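Long-range contact in pyridoxine 4-oxidase (Mesorhizobium loti, PDB 4HA6), which probably oxidises the 4-hydroxymethyl group of pyridoxine with bound FAD and molecular oxygen, as an enzyme of the GMC oxidoreductase family: residues D284-G297 / S440-R452. Residues are numbered along the deposited sequence; the frame is centred on the assembly and turned at random.
Sequences DIGRNLQDHLLGAG and SVITHHHPCGTCR. With PXM (4-(aminomethyl)-5-(hydroxymethyl)-2-methylpyridin-3-ol), chain J; FAD (flavin-adenine dinucleotide), chain B.
The Asp-291 side chain runs across that of Thr-443 where the two segments close over the turn that leads into the histidines 444-446. A chi1 of 179° swings its carboxylate beside its own carbonyl carbon and across to 440-452. OD2 takes the hydroxyl OG1 of Thr-443 on its syn lone pair at 2.6 Å. OD1 accepts the backbone N of His-446 at 2.9 Å. Tyr-388 also bonds to OD2, while Thr-443 OG1 accepts from the His-445 backbone N in an ST turn. The bend thus fixed carries His-444, His-445 and His-446. From 284-297, His-292 ND1 hydrogen-bonds His-446 ND1 at 2.8 Å, either nitrogen a possible donor, the rings rim to rim and nearly perpendicular; Thr-363 O holds the other nitrogen of His-292. Leu-294 CD1 sits over the centre of the His-444 ring, 3.5 Å from its centroid, a CH-pi contact in the buried core. Beyond it, paired backbone bonds between Leu-294 and Ile-442 continue the antiparallel sheet.

The other end is looser and partly open to solvent. There Arg-452 grips Asp-284 side-on, NH2 at 2.8 Å and NE at 3.0 Å both converging on OD2, with the carboxylate turned 66° from the guanidinium plane. A leucine in place of Arg-452 would probably leave Asp-284 and Asp-456, its second salt-bridge partner, without their shared positive mate. A water accepts from Arg-452 N, within bonding distance of the Asp-284 and Arg-287 carbonyls.

Pyridoxamine lies against the histidines: His-444 O accepts from its O3 and N4, His-445 ND1 donates to O3, and His-446 NE2 approaches N4 to 2.7 Å. Together they line the pyridoxamine pocket beside the flavin, consistent with the active site of a GMC oxidoreductase.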
loop_
_atom_site.group_PDB
_atom_site.type_symbol
_atom_site.label_atom_id
_atom_site.label_comp_id
_atom_site.label_asym_id
_atom_site.label_seq_id
_atom_site.Cartn_x
_atom_site.Cartn_y
_atom_site.Cartn_z
ATOM N N ASP A 284 11.290 10.914 -15.064
ATOM C CA ASP A 284 11.076 10.233 -13.784
ATOM C C ASP A 284 9.736 9.504 -13.652
ATOM O O ASP A 284 9.466 8.889 -12.612
ATOM C CB ASP A 284 11.291 11.201 -12.613
ATOM C CG ASP A 284 12.750 11.306 -12.204
ATOM O OD1 ASP A 284 13.628 10.900 -13.003
ATOM O OD2 ASP A 284 13.016 11.796 -11.085
ATOM N N ILE A 285 8.901 9.568 -14.693
ATOM C CA ILE A 285 7.640 8.829 -14.675
ATOM C C ILE A 285 7.905 7.337 -14.746
ATOM O O ILE A 285 8.570 6.852 -15.676
ATOM C CB ILE A 285 6.682 9.257 -15.815
ATOM C CG1 ILE A 285 6.047 10.610 -15.475
ATOM C CG2 ILE A 285 5.568 8.205 -16.004
ATOM C CD1 ILE A 285 5.224 11.224 -16.596
ATOM N N GLY A 286 7.410 6.605 -13.752
ATOM C CA GLY A 286 7.664 5.178 -13.700
ATOM C C GLY A 286 8.881 4.805 -12.867
ATOM O O GLY A 286 9.033 3.636 -12.516
ATOM N N ARG A 287 9.744 5.776 -12.558
ATOM C CA ARG A 287 10.951 5.512 -11.774
ATOM C C ARG A 287 10.661 5.697 -10.276
ATOM O O ARG A 287 9.530 6.021 -9.902
ATOM C CB ARG A 287 12.097 6.420 -12.245
ATOM C CG ARG A 287 12.503 6.167 -13.704
ATOM C CD ARG A 287 13.918 6.681 -14.011
ATOM N NE ARG A 287 14.920 5.983 -13.208
ATOM C CZ ARG A 287 15.353 4.747 -13.454
ATOM N NH1 ARG A 287 14.876 4.056 -14.488
ATOM N NH2 ARG A 287 16.262 4.194 -12.658
ATOM N N ASN A 288 11.671 5.485 -9.418
ATOM C CA ASN A 288 11.488 5.617 -7.956
ATOM C C ASN A 288 10.509 4.567 -7.404
ATOM O O ASN A 288 9.973 4.731 -6.299
ATOM C CB ASN A 288 11.038 7.063 -7.583
ATOM C CG ASN A 288 10.960 7.332 -6.052
ATOM O OD1 ASN A 288 9.889 7.701 -5.500
ATOM N ND2 ASN A 288 12.091 7.172 -5.375
ATOM N N LEU A 289 10.263 3.491 -8.160
ATOM C CA LEU A 289 9.329 2.451 -7.697
ATOM C C LEU A 289 9.841 1.771 -6.432
ATOM O O LEU A 289 10.969 1.254 -6.409
ATOM C CB LEU A 289 9.074 1.382 -8.767
ATOM C CG LEU A 289 8.348 0.111 -8.258
ATOM C CD1 LEU A 289 6.917 0.433 -7.905
ATOM C CD2 LEU A 289 8.385 -1.068 -9.257
ATOM N N GLN A 290 9.008 1.759 -5.391
ATOM C CA GLN A 290 9.351 1.087 -4.129
ATOM C C GLN A 290 8.278 0.085 -3.721
ATOM O O GLN A 290 7.121 0.224 -4.102
ATOM C CB GLN A 290 9.503 2.121 -3.010
ATOM C CG GLN A 290 10.646 3.094 -3.236
ATOM C CD GLN A 290 10.454 4.369 -2.452
ATOM O OE1 GLN A 290 10.516 4.365 -1.218
ATOM N NE2 GLN A 290 10.166 5.463 -3.160
ATOM N N ASP A 291 8.657 -0.894 -2.903
ATOM C CA ASP A 291 7.703 -1.850 -2.350
ATOM C C ASP A 291 8.325 -2.438 -1.085
ATOM O O ASP A 291 9.543 -2.334 -0.882
ATOM C CB ASP A 291 7.386 -2.948 -3.370
ATOM C CG ASP A 291 6.402 -4.004 -2.842
ATOM O OD1 ASP A 291 5.510 -3.668 -2.014
ATOM O OD2 ASP A 291 6.516 -5.180 -3.278
ATOM N N HIS A 292 7.494 -3.010 -0.216
ATOM C CA HIS A 292 8.002 -3.700 0.978
ATOM C C HIS A 292 8.088 -5.182 0.651
ATOM O O HIS A 292 7.287 -5.685 -0.139
ATOM C CB HIS A 292 7.059 -3.523 2.175
ATOM C CG HIS A 292 7.225 -2.235 2.922
ATOM N ND1 HIS A 292 6.162 -1.404 3.209
ATOM C CD2 HIS A 292 8.315 -1.658 3.484
ATOM C CE1 HIS A 292 6.592 -0.358 3.895
ATOM N NE2 HIS A 292 7.896 -0.489 4.073
ATOM N N LEU A 293 9.053 -5.871 1.262
ATOM C CA LEU A 293 9.129 -7.326 1.224
ATOM C C LEU A 293 8.874 -7.924 2.609
ATOM O O LEU A 293 9.168 -7.292 3.641
ATOM C CB LEU A 293 10.515 -7.779 0.747
ATOM C CG LEU A 293 10.831 -7.549 -0.725
ATOM C CD1 LEU A 293 12.322 -7.730 -0.981
ATOM C CD2 LEU A 293 10.014 -8.524 -1.569
ATOM N N LEU A 294 8.334 -9.145 2.626
ATOM C CA LEU A 294 8.310 -9.950 3.843
ATOM C C LEU A 294 8.929 -11.309 3.549
ATOM O O LEU A 294 8.613 -11.931 2.533
ATOM C CB LEU A 294 6.886 -10.133 4.355
ATOM C CG LEU A 294 6.235 -8.895 4.967
ATOM C CD1 LEU A 294 4.773 -9.140 5.302
ATOM C CD2 LEU A 294 7.008 -8.474 6.211
ATOM N N GLY A 295 9.807 -11.772 4.436
ATOM C CA GLY A 295 10.365 -13.097 4.308
ATOM C C GLY A 295 9.331 -14.122 4.739
ATOM O O GLY A 295 8.833 -14.080 5.876
ATOM N N ALA A 296 9.008 -15.042 3.834
ATOM C CA ALA A 296 8.001 -16.069 4.103
ATOM C C ALA A 296 8.635 -17.454 4.053
ATOM O O ALA A 296 8.654 -18.084 2.996
ATOM C CB ALA A 296 6.863 -15.983 3.077
ATOM N N GLY A 297 9.155 -17.924 5.187
ATOM C CA GLY A 297 9.129 -17.163 6.430
ATOM C C GLY A 297 9.933 -17.899 7.480
ATOM O O GLY A 297 10.449 -18.990 7.218
ATOM N N SER A 440 12.956 -16.667 0.022
ATOM C CA SER A 440 11.753 -16.595 0.864
ATOM C C SER A 440 10.932 -15.301 0.747
ATOM O O SER A 440 9.715 -15.299 1.024
ATOM C CB SER A 440 12.133 -16.820 2.333
ATOM O OG SER A 440 12.851 -15.710 2.836
ATOM N N VAL A 441 11.573 -14.192 0.374
ATOM C CA VAL A 441 10.852 -12.915 0.366
ATOM C C VAL A 441 9.679 -12.893 -0.630
ATOM O O VAL A 441 9.782 -13.410 -1.755
ATOM C CB VAL A 441 11.787 -11.694 0.122
ATOM C CG1 VAL A 441 12.693 -11.435 1.344
ATOM C CG2 VAL A 441 12.621 -11.871 -1.147
ATOM N N ILE A 442 8.569 -12.292 -0.209
ATOM C CA ILE A 442 7.439 -12.026 -1.104
ATOM C C ILE A 442 7.044 -10.559 -0.952
ATOM O O ILE A 442 7.476 -9.916 0.010
ATOM C CB ILE A 442 6.231 -12.907 -0.743
ATOM C CG1 ILE A 442 5.885 -12.760 0.738
ATOM C CG2 ILE A 442 6.501 -14.383 -1.081
ATOM C CD1 ILE A 442 4.778 -13.696 1.183
ATOM N N THR A 443 6.230 -10.027 -1.875
ATOM C CA THR A 443 5.761 -8.645 -1.757
ATOM C C THR A 443 4.825 -8.436 -0.558
ATOM O O THR A 443 3.982 -9.292 -0.250
ATOM C CB THR A 443 5.065 -8.135 -3.057
ATOM O OG1 THR A 443 4.542 -6.819 -2.839
ATOM C CG2 THR A 443 3.926 -9.044 -3.479
ATOM N N HIS A 444 4.969 -7.291 0.106
ATOM C CA HIS A 444 4.100 -6.929 1.221
ATOM C C HIS A 444 2.890 -6.149 0.699
ATOM O O HIS A 444 2.036 -5.749 1.486
ATOM C CB HIS A 444 4.902 -6.091 2.222
ATOM C CG HIS A 444 4.291 -5.978 3.594
ATOM N ND1 HIS A 444 2.956 -6.188 3.851
ATOM C CD2 HIS A 444 4.856 -5.654 4.784
ATOM C CE1 HIS A 444 2.719 -5.992 5.142
ATOM N NE2 HIS A 444 3.856 -5.677 5.727
ATOM N N HIS A 445 2.845 -5.922 -0.620
ATOM C CA HIS A 445 1.803 -5.280 -1.334
ATOM C C HIS A 445 1.720 -3.797 -1.228
ATOM O O HIS A 445 0.650 -3.283 -1.212
ATOM C CB HIS A 445 0.433 -5.865 -0.991
ATOM C CG HIS A 445 0.313 -7.291 -1.283
ATOM N ND1 HIS A 445 0.447 -8.196 -0.375
ATOM C CD2 HIS A 445 0.210 -7.945 -2.450
ATOM C CE1 HIS A 445 0.372 -9.348 -0.920
ATOM N NE2 HIS A 445 0.235 -9.193 -2.174
ATOM N N HIS A 446 2.830 -3.107 -1.156
ATOM C CA HIS A 446 2.858 -1.658 -0.973
ATOM C C HIS A 446 3.598 -0.904 -2.083
ATOM O O HIS A 446 4.475 -0.090 -1.770
ATOM C CB HIS A 446 3.520 -1.318 0.374
ATOM C CG HIS A 446 2.919 -2.042 1.538
ATOM N ND1 HIS A 446 3.651 -2.409 2.644
ATOM C CD2 HIS A 446 1.655 -2.471 1.761
ATOM C CE1 HIS A 446 2.865 -3.046 3.497
ATOM N NE2 HIS A 446 1.649 -3.081 2.992
ATOM N N PRO A 447 3.252 -1.157 -3.365
ATOM C CA PRO A 447 3.949 -0.425 -4.436
ATOM C C PRO A 447 3.605 1.058 -4.393
ATOM O O PRO A 447 2.454 1.392 -4.072
ATOM C CB PRO A 447 3.388 -1.048 -5.717
ATOM C CG PRO A 447 2.024 -1.541 -5.342
ATOM C CD PRO A 447 2.168 -2.007 -3.901
ATOM N N CYS A 448 4.588 1.918 -4.691
ATOM C CA CYS A 448 4.426 3.368 -4.607
ATOM C C CYS A 448 5.615 4.078 -5.262
ATOM O O CYS A 448 6.611 3.434 -5.601
ATOM C CB CYS A 448 4.296 3.803 -3.138
ATOM S SG CYS A 448 5.871 3.756 -2.163
ATOM N N GLY A 449 5.493 5.391 -5.473
ATOM C CA GLY A 449 6.639 6.230 -5.818
ATOM C C GLY A 449 6.874 6.575 -7.285
ATOM O O GLY A 449 7.790 7.329 -7.614
ATOM N N THR A 450 6.038 6.038 -8.167
ATOM C CA THR A 450 6.294 6.073 -9.608
ATOM C C THR A 450 5.905 7.388 -10.279
ATOM O O THR A 450 6.142 7.576 -11.477
ATOM C CB THR A 450 5.546 4.924 -10.308
ATOM O OG1 THR A 450 4.185 4.883 -9.830
ATOM C CG2 THR A 450 6.231 3.605 -9.990
ATOM N N CYS A 451 5.269 8.278 -9.523
ATOM C CA CYS A 451 5.014 9.630 -9.998
ATOM C C CYS A 451 5.460 10.553 -8.868
ATOM O O CYS A 451 4.658 11.307 -8.322
ATOM C CB CYS A 451 3.532 9.831 -10.311
ATOM S SG CYS A 451 2.890 8.846 -11.749
ATOM N N ARG A 452 6.746 10.481 -8.511
ATOM C CA ARG A 452 7.180 11.069 -7.232
ATOM C C ARG A 452 6.935 12.571 -7.109
ATOM O O ARG A 452 7.180 13.366 -8.044
ATOM C CB ARG A 452 8.641 10.730 -6.890
ATOM C CG ARG A 452 9.651 11.494 -7.698
ATOM C CD ARG A 452 11.105 11.201 -7.307
ATOM N NE ARG A 452 11.956 11.880 -8.277
ATOM C CZ ARG A 452 12.314 13.158 -8.179
ATOM N NH1 ARG A 452 11.925 13.874 -7.132
ATOM N NH2 ARG A 452 13.073 13.715 -9.115
HETATM N N1 PXM J . 0.746 -9.742 5.443
HETATM C C2 PXM J . 0.784 -9.315 4.182
HETATM C C2A PXM J . 1.351 -10.145 3.074
HETATM C C3 PXM J . 0.265 -8.051 3.945
HETATM O O3 PXM J . 0.280 -7.559 2.658
HETATM C C4 PXM J . -0.266 -7.255 4.983
HETATM C C5 PXM J . -0.268 -7.781 6.308
HETATM C C5A PXM J . -0.808 -7.098 7.549
HETATM O O5 PXM J . -0.869 -5.715 7.556
HETATM C C6 PXM J . 0.263 -9.064 6.482
HETATM C C4A PXM J . -0.798 -5.903 4.604
HETATM N N4 PXM J . 0.095 -5.130 3.790
HETATM P PA FAD B . -5.805 1.450 -5.708
HETATM O O1A FAD B . -6.587 1.387 -4.402
HETATM O O2A FAD B . -5.128 0.202 -6.202
HETATM O O5B FAD B . -6.826 1.996 -6.839
HETATM C C5B FAD B . -6.564 1.981 -8.239
HETATM C C4B FAD B . -7.934 1.927 -8.900
HETATM O O4B FAD B . -7.920 2.517 -10.204
HETATM C C3B FAD B . -8.392 0.485 -9.077
HETATM O O3B FAD B . -9.762 0.435 -8.643
HETATM C C2B FAD B . -8.270 0.219 -10.575
HETATM O O2B FAD B . -9.253 -0.730 -11.026
HETATM C C1B FAD B . -8.477 1.608 -11.173
HETATM N N9A FAD B . -7.777 1.855 -12.469
HETATM C C8A FAD B . -6.509 1.512 -12.783
HETATM N N7A FAD B . -6.206 1.921 -14.046
HETATM C C5A FAD B . -7.291 2.545 -14.562
HETATM C C6A FAD B . -7.639 3.213 -15.843
HETATM N N6A FAD B . -6.729 3.306 -16.863
HETATM N N1A FAD B . -8.894 3.735 -15.962
HETATM C C2A FAD B . -9.796 3.662 -14.961
HETATM N N3A FAD B . -9.531 3.070 -13.774
HETATM C C4A FAD B . -8.320 2.501 -13.513
HETATM N N1 FAD B . -2.283 -1.451 2.876
HETATM C C2 FAD B . -2.396 -1.262 4.203
HETATM O O2 FAD B . -2.148 -0.127 4.667
HETATM N N3 FAD B . -2.735 -2.253 5.050
HETATM C C4 FAD B . -3.007 -3.499 4.624
HETATM O O4 FAD B . -3.310 -4.418 5.429
HETATM C C4X FAD B . -2.905 -3.784 3.175
HETATM N N5 FAD B . -3.144 -5.009 2.663
HETATM C C5X FAD B . -3.062 -5.237 1.328
HETATM C C6 FAD B . -3.321 -6.504 0.810
HETATM C C7 FAD B . -3.244 -6.736 -0.560
HETATM C C7M FAD B . -3.530 -8.113 -1.104
HETATM C C8 FAD B . -2.885 -5.622 -1.481
HETATM C C8M FAD B . -2.797 -5.878 -2.962
HETATM C C9 FAD B . -2.627 -4.349 -0.975
HETATM C C9A FAD B . -2.698 -4.128 0.401
HETATM N N10 FAD B . -2.435 -2.850 0.924
HETATM C C10 FAD B . -2.529 -2.650 2.309
HETATM C "C1'" FAD B . -2.062 -1.748 0.029
HETATM C "C2'" FAD B . -3.189 -0.749 -0.183
HETATM O "O2'" FAD B . -4.420 -1.441 -0.445
HETATM C "C3'" FAD B . -2.794 0.118 -1.381
HETATM O "O3'" FAD B . -1.476 0.641 -1.146
HETATM C "C4'" FAD B . -3.778 1.254 -1.595
HETATM O "O4'" FAD B . -5.088 0.684 -1.762
HETATM C "C5'" FAD B . -3.393 2.107 -2.809
HETATM O "O5'" FAD B . -4.541 2.851 -3.211
HETATM P P FAD B . -4.487 3.727 -4.550
HETATM O O1P FAD B . -5.645 4.717 -4.581
HETATM O O2P FAD B . -3.075 4.233 -4.766
HETATM O O3P FAD B . -4.702 2.612 -5.683
HETATM O O HOH W 1 8.877 8.938 -9.974
#